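Local coordinates for protein quinoline 2-oxidoreductase large subunit (Pseudomonas putida, PDB 1T3Q) that holds the molybdenum and pterin cytosine dinucleotide cofactor of quinoline 2-oxidoreductase, a molybdenum hydroxylase of the xanthine dehydrogenase family that probably oxidises its substrate at this centre, at residues B[149-154]-B[318-323]; B[395-400]-B[458-463]; B[653-658]-B[689-694]; B[755-760]-B[766-771]. All coordinates share one frame; numbering follows the deposited sequence.

Interaction 1. Residues B[149-154]-B[318-323]; sequences AALEGE and RSITDG. With SO4 (sulfate ion), chain K.
The guanidinium of Arg-318 carries a sulfate at its edge, in plane, while CD2 of Leu-151 approaches the same flat group obliquely, 4.1 Å from Arg-318 NH2. Here the last turn of helix 147-152 lies against strand 312-322 of a mixed beta sheet, with neighbouring strand 352-360 also touching both Leu-151 and Ile-320. An almost fully extended Arg-318 chain, its CG anti to the backbone N (chi1 172°), carries the guanidinium outward to the anion. There both terminal nitrogens converge on one oxygen: Arg-318 NH2 donates to sulfate O3 over 2.6 Å with an N-H...O angle of 150°, and Arg-318 NH1 reaches the same O3 at 2.9 Å along a more bent path. Arg-168 supplies another hydrogen bond to the sulfate, which probably came from the crystallisation liquor. With a methionine in place of Arg-318 both donors to O3 are gone, and the sulfate, still bonded to Arg-168, would probably be bound less firmly. Between the segments themselves no hydrogen bond forms, and the contact is small. Its apolar half is a meeting of branch ends, in which Leu-151 CD2 and Ile-320 CD1 point at each other tip to tip, 4.1 Å apart.

Interaction 2. Residues B[395-400]-B[458-463]; sequences LSPFEI and LGVSVF
Val-460, on the long strand 454-467, meets Pro-397 and Phe-398 from the first turn of helix 397-402, and the contact across the two segments is wholly apolar. One methyl does most of the touching. CG2 of Val-460 lies 3.7 Å from Phe-398 CZ, approaching the ring obliquely, and also meets Pro-397 CG at 4.0 Å. Both side chains run at about a right angle to the valine. A chi1 of -55° sets Phe-398 CG anti to the carbonyl carbon and swings the far end of the ring to the strand, although its CB does not aim there. Two residues along the strand, Leu-458 brings CD2 within 4.3 Å of Phe-398 CE1, again obliquely. Helix 426-437 closes over the same place, Ile-430 and Glu-434 against the Phe-398 ring and Val-437 against Leu-458.

Hydrogen bonds serve the helix itself. Ser-396 is its N-cap: OG accepts from Glu-399 N at 2.9 Å in a fairly straight bond, and from Phe-398 N in a weak one. These bonds lie just where Pro-397 and Phe-398 present their side chains. On the strand's opposite face, Ser-461 is bound to Ser-748 of helix 744-761. With no hydrogen bond between the two segments, the contact probably rests on fit and exclusion of water, and the cap is likely to help fix the helix start from which the ring emerges.

Interaction 3. Residues B[653-658]-B[689-694]; sequences YATRVT and QTLLEE
The contact seats the C-terminal part of helix 672-692 on the outgoing strand of a beta hairpin, where Leu-691 packs on Thr-655 and Val-657. These two strand residues are two apart and point their side chains to the same face, toward the helix. The leucine divides its branch ends between them. Its CD1 comes to 3.5 Å from Val-657 CG2, a close methyl contact, while its CD2 lies 4.0 Å from Thr-655 CG2. The threonine methyl is also 4.0 Å from Leu-691 CD1, hence it sits astride the fork of the leucine, whose side chain it crosses at about a right angle. What turns this methyl to the helix is the Thr-655 rotamer (chi1 -56°), in which CG2 and the backbone N are anti. The leucine is delivered by a wider pi-type turn at 689-692.

The hairpin pairs strand 636-649 antiparallel with strand 655-665, in a mixed sheet that also contains strand 454-467, and after a short link the chain continues into helix 672-692. Arg-656, between the two packing residues, points away from the helix. One face of its guanidinium is covered by Thr-658 CG2, 3.5 Å above the plane and over its centre, and a salt bridge to Glu-647 ties it to the partner strand.

Just beyond the apolar patch lie subunit interfaces. The carbonyl of Leu-691 accepts a hydrogen bond from Arg-185 of the medium subunit, and Glu-693 forms a salt bridge with Arg-143 of the small subunit.

Interaction 4. Residues B[755-760]-B[766-771]; sequences AAVNDA and VVIETV
Asn-758 lays its carboxamide alongside the extended backbone of Ile-768 and bonds to both its N-H and its C=O. The Ile-768 N-H points at Asn-758 OD1 over 2.9 Å, nearly straight at 164°, though the donor is tilted 26° from the carbonyl plane. In return Asn-758 ND2 donates to Ile-768 O at 3.0 Å, with that oxygen close to the amide plane. The amide leaves the helix beside the backbone N, chi1 of -82° holding CG anti to the carbonyl carbon, and ND2 gives a further bond to Val-754 O one turn earlier. The rotation of the amide is therefore fixed, since a flip would set like groups together. A leucine at Asn-758 would probably leave the Ile-768 N-H and C=O without their mates in a buried place. Next to this pair of bonds, Val-757 and Ile-768 cross obliquely, CG1 of the valine 4.0 Å from CD1 of the isoleucine. A water donates to both Asn-758 O and Val-766 O and so bridges the two backbones. A side-chain amide bonding both backbone groups of one residue, as a neighbouring strand would, here ties the returning chain to helix 744-761 just before it enters the sheet as strand 770-771.

Interactions 2, 3 and 4 form a continuous cluster, with interaction 4 touching both others. Its helix reaches the strand of interaction 2 through a probable hydrogen bond, Leu-458 N to Asp-759 OD2, 2.9 Å, and Val-771 CB packs 3.9 Å from Gln-689 O of interaction 3. Interactions 2 and 3 also share a sheet, their strands 454-467 and 655-665 flanking strand 636-649. Interaction 1 stands apart, its nearest atoms about 10 Å from interaction 3 and about 11 Å from interaction 4, yet one sheet links it to the latter: strand 770-771 pairs with 185-193, then 298-306, then 312-322. Glu-743, a molybdenum-pocket residue, immediately precedes helix 744-761, whose later turns carry interaction 4.

Interaction 1. Residues B[149-154]-B[318-323]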
loop_
_atom_site.group_PDB
_atom_site.type_symbol
_atom_site.label_atom_id
_atom_site.label_comp_id
_atom_site.label_asym_id
_atom_site.label_seq_id
_atom_site.Cartn_x
_atom_site.Cartn_y
_atom_site.Cartn_z
ATOM N N ALA B 149 8.358 -40.720 -29.301
ATOM C CA ALA B 149 6.937 -40.991 -29.469
ATOM C C ALA B 149 6.231 -39.852 -30.189
ATOM O O ALA B 149 5.354 -40.086 -31.018
ATOM C CB ALA B 149 6.286 -41.229 -28.106
ATOM N N ALA B 150 6.603 -38.616 -29.872
ATOM C CA ALA B 150 5.971 -37.465 -30.507
ATOM C C ALA B 150 6.245 -37.434 -32.012
ATOM O O ALA B 150 5.392 -37.045 -32.799
ATOM C CB ALA B 150 6.462 -36.174 -29.858
ATOM N N LEU B 151 7.439 -37.860 -32.405
ATOM C CA LEU B 151 7.828 -37.855 -33.811
ATOM C C LEU B 151 7.439 -39.110 -34.587
ATOM O O LEU B 151 7.201 -39.044 -35.793
ATOM C CB LEU B 151 9.341 -37.656 -33.919
ATOM C CG LEU B 151 9.920 -36.345 -34.454
ATOM C CD1 LEU B 151 8.960 -35.193 -34.274
ATOM C CD2 LEU B 151 11.230 -36.084 -33.739
ATOM N N GLU B 152 7.364 -40.249 -33.910
ATOM C CA GLU B 152 7.046 -41.489 -34.608
ATOM C C GLU B 152 5.761 -42.189 -34.175
ATOM O O GLU B 152 5.300 -43.108 -34.852
ATOM C CB GLU B 152 8.221 -42.463 -34.471
ATOM N N GLY B 153 5.183 -41.756 -33.060
ATOM C CA GLY B 153 3.973 -42.391 -32.562
ATOM C C GLY B 153 2.667 -41.914 -33.169
ATOM O O GLY B 153 2.628 -40.932 -33.911
ATOM N N GLU B 154 1.586 -42.616 -32.841
ATOM C CA GLU B 154 0.265 -42.276 -33.350
ATOM C C GLU B 154 -0.445 -41.263 -32.457
ATOM O O GLU B 154 -1.241 -40.456 -32.934
ATOM C CB GLU B 154 -0.591 -43.540 -33.472
ATOM N N ARG B 318 21.246 -31.550 -35.503
ATOM C CA ARG B 318 19.812 -31.808 -35.555
ATOM C C ARG B 318 19.392 -31.629 -34.100
ATOM O O ARG B 318 19.756 -32.429 -33.238
ATOM C CB ARG B 318 19.554 -33.239 -36.026
ATOM C CG ARG B 318 18.109 -33.709 -35.940
ATOM C CD ARG B 318 18.019 -35.155 -36.417
ATOM N NE ARG B 318 16.758 -35.805 -36.068
ATOM C CZ ARG B 318 15.592 -35.546 -36.646
ATOM N NH1 ARG B 318 15.511 -34.645 -37.616
ATOM N NH2 ARG B 318 14.503 -36.191 -36.250
ATOM N N SER B 319 18.655 -30.562 -33.830
ATOM C CA SER B 319 18.230 -30.250 -32.473
ATOM C C SER B 319 16.730 -30.438 -32.283
ATOM O O SER B 319 15.929 -29.889 -33.035
ATOM C CB SER B 319 18.625 -28.805 -32.150
ATOM O OG SER B 319 18.378 -28.483 -30.794
ATOM N N ILE B 320 16.353 -31.209 -31.267
ATOM C CA ILE B 320 14.943 -31.460 -30.989
ATOM C C ILE B 320 14.624 -31.109 -29.540
ATOM O O ILE B 320 15.355 -31.491 -28.627
ATOM C CB ILE B 320 14.577 -32.938 -31.222
ATOM C CG1 ILE B 320 15.068 -33.388 -32.600
ATOM C CG2 ILE B 320 13.063 -33.113 -31.126
ATOM C CD1 ILE B 320 15.000 -34.888 -32.813
ATOM N N THR B 321 13.528 -30.387 -29.343
ATOM C CA THR B 321 13.099 -29.959 -28.018
ATOM C C THR B 321 11.827 -30.661 -27.561
ATOM O O THR B 321 10.867 -30.789 -28.329
ATOM C CB THR B 321 12.828 -28.429 -27.997
ATOM O OG1 THR B 321 14.051 -27.717 -28.222
ATOM C CG2 THR B 321 12.234 -28.000 -26.663
ATOM N N ASP B 322 11.832 -31.130 -26.315
ATOM C CA ASP B 322 10.650 -31.762 -25.728
ATOM C C ASP B 322 9.911 -30.544 -25.180
ATOM O O ASP B 322 10.240 -30.043 -24.103
ATOM C CB ASP B 322 11.051 -32.700 -24.587
ATOM C CG ASP B 322 9.861 -33.433 -23.993
ATOM O OD1 ASP B 322 8.895 -32.754 -23.588
ATOM O OD2 ASP B 322 9.893 -34.682 -23.931
ATOM N N GLY B 323 8.915 -30.069 -25.924
ATOM C CA GLY B 323 8.213 -28.859 -25.530
ATOM C C GLY B 323 7.048 -28.886 -24.565
ATOM O O GLY B 323 6.598 -27.830 -24.120
HETATM S S SO4 K . 11.836 -36.374 -38.840
HETATM O O1 SO4 K . 12.140 -36.199 -40.275
HETATM O O2 SO4 K . 12.051 -37.784 -38.457
HETATM O O3 SO4 K . 12.729 -35.517 -38.044
HETATM O O4 SO4 K . 10.434 -35.998 -38.581
#

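Interaction 2. Residues B[395-400]-B[458-463]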
loop_
_atom_site.group_PDB
_atom_site.type_symbol
_atom_site.label_atom_id
_atom_site.label_comp_id
_atom_site.label_asym_id
_atom_site.label_seq_id
_atom_site.Cartn_x
_atom_site.Cartn_y
_atom_site.Cartn_z
ATOM N N LEU B 395 46.312 -32.094 -29.902
ATOM C CA LEU B 395 46.395 -30.652 -29.678
ATOM C C LEU B 395 45.758 -30.362 -28.327
ATOM O O LEU B 395 44.919 -31.128 -27.862
ATOM C CB LEU B 395 45.612 -29.888 -30.749
ATOM C CG LEU B 395 46.034 -29.955 -32.217
ATOM C CD1 LEU B 395 44.968 -29.280 -33.062
ATOM C CD2 LEU B 395 47.384 -29.279 -32.403
ATOM N N SER B 396 46.150 -29.264 -27.693
ATOM C CA SER B 396 45.549 -28.921 -26.415
ATOM C C SER B 396 44.185 -28.338 -26.755
ATOM O O SER B 396 43.976 -27.842 -27.865
ATOM C CB SER B 396 46.377 -27.866 -25.684
ATOM O OG SER B 396 46.033 -26.564 -26.123
ATOM N N PRO B 397 43.232 -28.402 -25.815
ATOM C CA PRO B 397 41.901 -27.851 -26.092
ATOM C C PRO B 397 41.957 -26.347 -26.353
ATOM O O PRO B 397 41.086 -25.788 -27.018
ATOM C CB PRO B 397 41.109 -28.206 -24.830
ATOM C CG PRO B 397 42.172 -28.280 -23.763
ATOM C CD PRO B 397 43.290 -29.005 -24.472
ATOM N N PHE B 398 42.985 -25.690 -25.823
ATOM C CA PHE B 398 43.132 -24.261 -26.027
ATOM C C PHE B 398 43.650 -23.971 -27.431
ATOM O O PHE B 398 43.198 -23.034 -28.084
ATOM C CB PHE B 398 44.089 -23.663 -24.991
ATOM C CG PHE B 398 43.694 -23.950 -23.577
ATOM C CD1 PHE B 398 44.259 -25.018 -22.885
ATOM C CD2 PHE B 398 42.724 -23.181 -22.946
ATOM C CE1 PHE B 398 43.858 -25.319 -21.579
ATOM C CE2 PHE B 398 42.317 -23.473 -21.642
ATOM C CZ PHE B 398 42.887 -24.547 -20.961
ATOM N N GLU B 399 44.589 -24.789 -27.891
ATOM C CA GLU B 399 45.187 -24.607 -29.212
ATOM C C GLU B 399 44.204 -24.838 -30.358
ATOM O O GLU B 399 44.185 -24.072 -31.320
ATOM C CB GLU B 399 46.402 -25.532 -29.367
ATOM C CG GLU B 399 47.125 -25.451 -30.720
ATOM C CD GLU B 399 47.569 -24.043 -31.087
ATOM O OE1 GLU B 399 47.973 -23.281 -30.184
ATOM O OE2 GLU B 399 47.529 -23.700 -32.288
ATOM N N ILE B 400 43.387 -25.885 -30.274
ATOM C CA ILE B 400 42.442 -26.129 -31.358
ATOM C C ILE B 400 41.448 -24.973 -31.473
ATOM O O ILE B 400 40.968 -24.663 -32.569
ATOM C CB ILE B 400 41.687 -27.467 -31.187
ATOM C CG1 ILE B 400 40.990 -27.827 -32.506
ATOM C CG2 ILE B 400 40.666 -27.369 -30.053
ATOM C CD1 ILE B 400 40.477 -29.252 -32.565
ATOM N N LEU B 458 39.986 -32.205 -17.156
ATOM C CA LEU B 458 39.907 -30.774 -17.385
ATOM C C LEU B 458 38.930 -30.535 -18.522
ATOM O O LEU B 458 39.008 -31.195 -19.555
ATOM C CB LEU B 458 41.279 -30.221 -17.784
ATOM C CG LEU B 458 41.289 -28.765 -18.267
ATOM C CD1 LEU B 458 40.921 -27.838 -17.121
ATOM C CD2 LEU B 458 42.671 -28.414 -18.807
ATOM N N GLY B 459 38.012 -29.595 -18.329
ATOM C CA GLY B 459 37.043 -29.287 -19.363
ATOM C C GLY B 459 37.115 -27.818 -19.719
ATOM O O GLY B 459 37.222 -26.969 -18.835
ATOM N N VAL B 460 37.056 -27.513 -21.013
ATOM C CA VAL B 460 37.129 -26.133 -21.469
ATOM C C VAL B 460 35.895 -25.720 -22.255
ATOM O O VAL B 460 35.348 -26.502 -23.033
ATOM C CB VAL B 460 38.376 -25.908 -22.355
ATOM C CG1 VAL B 460 38.396 -24.477 -22.895
ATOM C CG2 VAL B 460 39.630 -26.178 -21.547
ATOM N N SER B 461 35.458 -24.488 -22.032
ATOM C CA SER B 461 34.307 -23.942 -22.736
ATOM C C SER B 461 34.516 -22.458 -22.998
ATOM O O SER B 461 34.699 -21.677 -22.066
ATOM C CB SER B 461 33.029 -24.136 -21.916
ATOM O OG SER B 461 31.934 -23.495 -22.545
ATOM N N VAL B 462 34.501 -22.078 -24.274
ATOM C CA VAL B 462 34.663 -20.687 -24.673
ATOM C C VAL B 462 33.349 -20.269 -25.319
ATOM O O VAL B 462 32.795 -21.004 -26.139
ATOM C CB VAL B 462 35.823 -20.531 -25.674
ATOM C CG1 VAL B 462 35.938 -19.081 -26.118
ATOM C CG2 VAL B 462 37.128 -20.998 -25.021
ATOM N N PHE B 463 32.850 -19.092 -24.958
ATOM C CA PHE B 463 31.571 -18.642 -25.491
ATOM C C PHE B 463 31.480 -17.158 -25.814
ATOM O O PHE B 463 32.357 -16.359 -25.479
ATOM C CB PHE B 463 30.460 -18.932 -24.472
ATOM C CG PHE B 463 30.459 -17.977 -23.301
ATOM C CD1 PHE B 463 31.374 -18.126 -22.261
ATOM C CD2 PHE B 463 29.611 -16.872 -23.291
ATOM C CE1 PHE B 463 31.450 -17.185 -21.235
ATOM C CE2 PHE B 463 29.681 -15.924 -22.270
ATOM C CZ PHE B 463 30.607 -16.082 -21.239
#

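Interaction 3. Residues B[653-658]-B[689-694]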
loop_
_atom_site.group_PDB
_atom_site.type_symbol
_atom_site.label_atom_id
_atom_site.label_comp_id
_atom_site.label_asym_id
_atom_site.label_seq_id
_atom_site.Cartn_x
_atom_site.Cartn_y
_atom_site.Cartn_z
ATOM N N TYR B 653 32.334 -44.021 -8.353
ATOM C CA TYR B 653 31.808 -43.170 -9.418
ATOM C C TYR B 653 31.341 -41.819 -8.895
ATOM O O TYR B 653 30.581 -41.113 -9.556
ATOM C CB TYR B 653 30.660 -43.877 -10.139
ATOM C CG TYR B 653 30.972 -45.322 -10.435
ATOM C CD1 TYR B 653 30.359 -46.346 -9.719
ATOM C CD2 TYR B 653 31.931 -45.666 -11.388
ATOM C CE1 TYR B 653 30.696 -47.680 -9.942
ATOM C CE2 TYR B 653 32.276 -46.994 -11.621
ATOM C CZ TYR B 653 31.654 -47.996 -10.892
ATOM O OH TYR B 653 31.992 -49.313 -11.112
ATOM N N ALA B 654 31.799 -41.469 -7.698
ATOM C CA ALA B 654 31.446 -40.189 -7.104
ATOM C C ALA B 654 32.188 -39.112 -7.890
ATOM O O ALA B 654 33.366 -39.270 -8.212
ATOM C CB ALA B 654 31.864 -40.161 -5.641
ATOM N N THR B 655 31.497 -38.020 -8.204
ATOM C CA THR B 655 32.109 -36.938 -8.959
ATOM C C THR B 655 32.158 -35.645 -8.160
ATOM O O THR B 655 31.177 -35.237 -7.535
ATOM C CB THR B 655 31.355 -36.696 -10.276
ATOM O OG1 THR B 655 31.310 -37.919 -11.023
ATOM C CG2 THR B 655 32.063 -35.637 -11.106
ATOM N N ARG B 656 33.314 -34.999 -8.195
ATOM C CA ARG B 656 33.521 -33.763 -7.463
ATOM C C ARG B 656 34.163 -32.706 -8.358
ATOM O O ARG B 656 35.141 -32.983 -9.050
ATOM C CB ARG B 656 34.417 -34.060 -6.248
ATOM C CG ARG B 656 34.783 -32.870 -5.381
ATOM C CD ARG B 656 35.321 -33.326 -4.019
ATOM N NE ARG B 656 36.696 -32.892 -3.773
ATOM C CZ ARG B 656 37.775 -33.619 -4.049
ATOM N NH1 ARG B 656 38.984 -33.137 -3.793
ATOM N NH2 ARG B 656 37.649 -34.831 -4.567
ATOM N N VAL B 657 33.590 -31.507 -8.369
ATOM C CA VAL B 657 34.156 -30.416 -9.151
ATOM C C VAL B 657 35.122 -29.771 -8.173
ATOM O O VAL B 657 34.699 -29.080 -7.247
ATOM C CB VAL B 657 33.094 -29.375 -9.551
ATOM C CG1 VAL B 657 33.732 -28.296 -10.409
ATOM C CG2 VAL B 657 31.949 -30.053 -10.294
ATOM N N THR B 658 36.412 -30.006 -8.375
ATOM C CA THR B 658 37.428 -29.481 -7.478
ATOM C C THR B 658 37.896 -28.068 -7.777
ATOM O O THR B 658 38.343 -27.364 -6.875
ATOM C CB THR B 658 38.667 -30.389 -7.464
ATOM O OG1 THR B 658 39.261 -30.405 -8.768
ATOM C CG2 THR B 658 38.280 -31.801 -7.071
ATOM N N GLN B 689 22.900 -28.627 -12.980
ATOM C CA GLN B 689 22.388 -29.218 -14.222
ATOM C C GLN B 689 23.232 -30.377 -14.740
ATOM O O GLN B 689 22.698 -31.399 -15.180
ATOM C CB GLN B 689 22.292 -28.170 -15.339
ATOM C CG GLN B 689 21.696 -28.752 -16.633
ATOM C CD GLN B 689 21.891 -27.869 -17.854
ATOM O OE1 GLN B 689 21.313 -28.125 -18.916
ATOM N NE2 GLN B 689 22.717 -26.836 -17.718
ATOM N N THR B 690 24.550 -30.233 -14.684
ATOM C CA THR B 690 25.423 -31.270 -15.212
ATOM C C THR B 690 25.706 -32.492 -14.352
ATOM O O THR B 690 26.028 -33.550 -14.888
ATOM C CB THR B 690 26.785 -30.675 -15.655
ATOM O OG1 THR B 690 27.415 -30.020 -14.544
ATOM C CG2 THR B 690 26.576 -29.674 -16.784
ATOM N N LEU B 691 25.580 -32.378 -13.032
ATOM C CA LEU B 691 25.886 -33.519 -12.175
ATOM C C LEU B 691 24.807 -33.976 -11.208
ATOM O O LEU B 691 24.895 -35.088 -10.687
ATOM C CB LEU B 691 27.145 -33.229 -11.347
ATOM C CG LEU B 691 28.447 -32.896 -12.076
ATOM C CD1 LEU B 691 29.521 -32.519 -11.057
ATOM C CD2 LEU B 691 28.889 -34.087 -12.909
ATOM N N LEU B 692 23.788 -33.151 -10.988
ATOM C CA LEU B 692 22.767 -33.478 -9.991
ATOM C C LEU B 692 21.286 -33.393 -10.331
ATOM O O LEU B 692 20.504 -34.257 -9.931
ATOM C CB LEU B 692 22.985 -32.580 -8.773
ATOM C CG LEU B 692 24.336 -32.663 -8.067
ATOM C CD1 LEU B 692 24.551 -31.420 -7.217
ATOM C CD2 LEU B 692 24.373 -33.927 -7.224
ATOM N N GLU B 693 20.900 -32.334 -11.037
ATOM C CA GLU B 693 19.500 -32.078 -11.344
ATOM C C GLU B 693 18.826 -32.730 -12.540
ATOM O O GLU B 693 19.371 -32.771 -13.643
ATOM C CB GLU B 693 19.283 -30.568 -11.469
ATOM C CG GLU B 693 19.864 -29.762 -10.329
ATOM C CD GLU B 693 19.765 -28.270 -10.559
ATOM O OE1 GLU B 693 20.608 -27.537 -9.999
ATOM O OE2 GLU B 693 18.845 -27.826 -11.287
ATOM N N GLU B 694 17.616 -33.225 -12.296
ATOM C CA GLU B 694 16.797 -33.795 -13.350
ATOM C C GLU B 694 15.346 -33.960 -12.933
ATOM O O GLU B 694 15.039 -34.611 -11.933
ATOM C CB GLU B 694 17.332 -35.146 -13.851
ATOM C CG GLU B 694 16.656 -35.535 -15.174
ATOM C CD GLU B 694 17.236 -36.760 -15.857
ATOM O OE1 GLU B 694 16.788 -37.057 -16.986
ATOM O OE2 GLU B 694 18.126 -37.426 -15.284
#

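Interaction 4. Residues B[755-760]-B[766-771]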
loop_
_atom_site.group_PDB
_atom_site.type_symbol
_atom_site.label_atom_id
_atom_site.label_comp_id
_atom_site.label_asym_id
_atom_site.label_seq_id
_atom_site.Cartn_x
_atom_site.Cartn_y
_atom_site.Cartn_z
ATOM N N ALA B 755 32.588 -31.388 -20.440
ATOM C CA ALA B 755 33.872 -31.590 -21.105
ATOM C C ALA B 755 34.871 -32.185 -20.113
ATOM O O ALA B 755 35.668 -33.043 -20.472
ATOM C CB ALA B 755 34.406 -30.265 -21.659
ATOM N N ALA B 756 34.813 -31.735 -18.863
ATOM C CA ALA B 756 35.727 -32.235 -17.836
ATOM C C ALA B 756 35.529 -33.722 -17.566
ATOM O O ALA B 756 36.492 -34.480 -17.483
ATOM C CB ALA B 756 35.552 -31.437 -16.546
ATOM N N VAL B 757 34.280 -34.146 -17.416
ATOM C CA VAL B 757 34.002 -35.553 -17.169
ATOM C C VAL B 757 34.526 -36.397 -18.326
ATOM O O VAL B 757 35.141 -37.441 -18.122
ATOM C CB VAL B 757 32.487 -35.797 -16.998
ATOM C CG1 VAL B 757 32.190 -37.292 -17.013
ATOM C CG2 VAL B 757 32.014 -35.180 -15.684
ATOM N N ASN B 758 34.284 -35.934 -19.547
ATOM C CA ASN B 758 34.746 -36.660 -20.721
ATOM C C ASN B 758 36.267 -36.733 -20.785
ATOM O O ASN B 758 36.827 -37.755 -21.177
ATOM C CB ASN B 758 34.171 -36.021 -21.978
ATOM C CG ASN B 758 32.755 -36.488 -22.251
ATOM O OD1 ASN B 758 32.546 -37.580 -22.775
ATOM N ND2 ASN B 758 31.774 -35.674 -21.873
ATOM N N ASP B 759 36.936 -35.658 -20.389
ATOM C CA ASP B 759 38.395 -35.652 -20.393
ATOM C C ASP B 759 38.885 -36.670 -19.369
ATOM O O ASP B 759 39.856 -37.388 -19.606
ATOM C CB ASP B 759 38.934 -34.272 -20.022
ATOM C CG ASP B 759 40.445 -34.184 -20.162
ATOM O OD1 ASP B 759 40.943 -34.405 -21.284
ATOM O OD2 ASP B 759 41.132 -33.902 -19.156
ATOM N N ALA B 760 38.198 -36.731 -18.232
ATOM C CA ALA B 760 38.561 -37.648 -17.159
ATOM C C ALA B 760 38.467 -39.109 -17.579
ATOM O O ALA B 760 39.296 -39.932 -17.186
ATOM C CB ALA B 760 37.666 -37.402 -15.936
ATOM N N VAL B 766 35.771 -43.923 -23.326
ATOM C CA VAL B 766 34.362 -43.787 -22.997
ATOM C C VAL B 766 33.956 -42.319 -23.070
ATOM O O VAL B 766 34.755 -41.433 -22.781
ATOM C CB VAL B 766 34.079 -44.309 -21.564
ATOM C CG1 VAL B 766 32.724 -43.821 -21.081
ATOM C CG2 VAL B 766 34.125 -45.823 -21.552
ATOM N N VAL B 767 32.715 -42.068 -23.470
ATOM C CA VAL B 767 32.203 -40.708 -23.538
ATOM C C VAL B 767 30.864 -40.683 -22.821
ATOM O O VAL B 767 30.224 -41.719 -22.648
ATOM C CB VAL B 767 31.980 -40.224 -24.994
ATOM C CG1 VAL B 767 33.266 -40.337 -25.789
ATOM C CG2 VAL B 767 30.857 -41.018 -25.647
ATOM N N ILE B 768 30.458 -39.497 -22.385
ATOM C CA ILE B 768 29.179 -39.314 -21.720
ATOM C C ILE B 768 28.577 -38.072 -22.354
ATOM O O ILE B 768 29.122 -36.969 -22.246
ATOM C CB ILE B 768 29.344 -39.133 -20.201
ATOM C CG1 ILE B 768 29.815 -40.455 -19.584
ATOM C CG2 ILE B 768 28.028 -38.682 -19.585
ATOM C CD1 ILE B 768 29.918 -40.441 -18.064
ATOM N N GLU B 769 27.452 -38.260 -23.030
ATOM C CA GLU B 769 26.820 -37.161 -23.732
ATOM C C GLU B 769 25.441 -36.785 -23.217
ATOM O O GLU B 769 24.724 -35.998 -23.841
ATOM C CB GLU B 769 26.795 -37.499 -25.231
ATOM C CG GLU B 769 28.217 -37.635 -25.807
ATOM C CD GLU B 769 28.270 -38.316 -27.166
ATOM O OE1 GLU B 769 29.348 -38.290 -27.803
ATOM O OE2 GLU B 769 27.244 -38.885 -27.595
ATOM N N THR B 770 25.078 -37.329 -22.061
ATOM C CA THR B 770 23.787 -37.028 -21.455
ATOM C C THR B 770 23.966 -36.383 -20.083
ATOM O O THR B 770 24.799 -36.826 -19.295
ATOM C CB THR B 770 22.948 -38.309 -21.258
ATOM O OG1 THR B 770 22.756 -38.957 -22.520
ATOM C CG2 THR B 770 21.594 -37.974 -20.660
ATOM N N VAL B 771 23.212 -35.320 -19.810
ATOM C CA VAL B 771 23.258 -34.691 -18.494
ATOM C C VAL B 771 21.882 -34.901 -17.864
ATOM O O VAL B 771 20.871 -34.978 -18.568
ATOM C CB VAL B 771 23.569 -33.168 -18.549
ATOM C CG1 VAL B 771 24.985 -32.944 -19.070
ATOM C CG2 VAL B 771 22.546 -32.444 -19.411
HETATM O O HOH W 1 35.879 -38.874 -23.315
#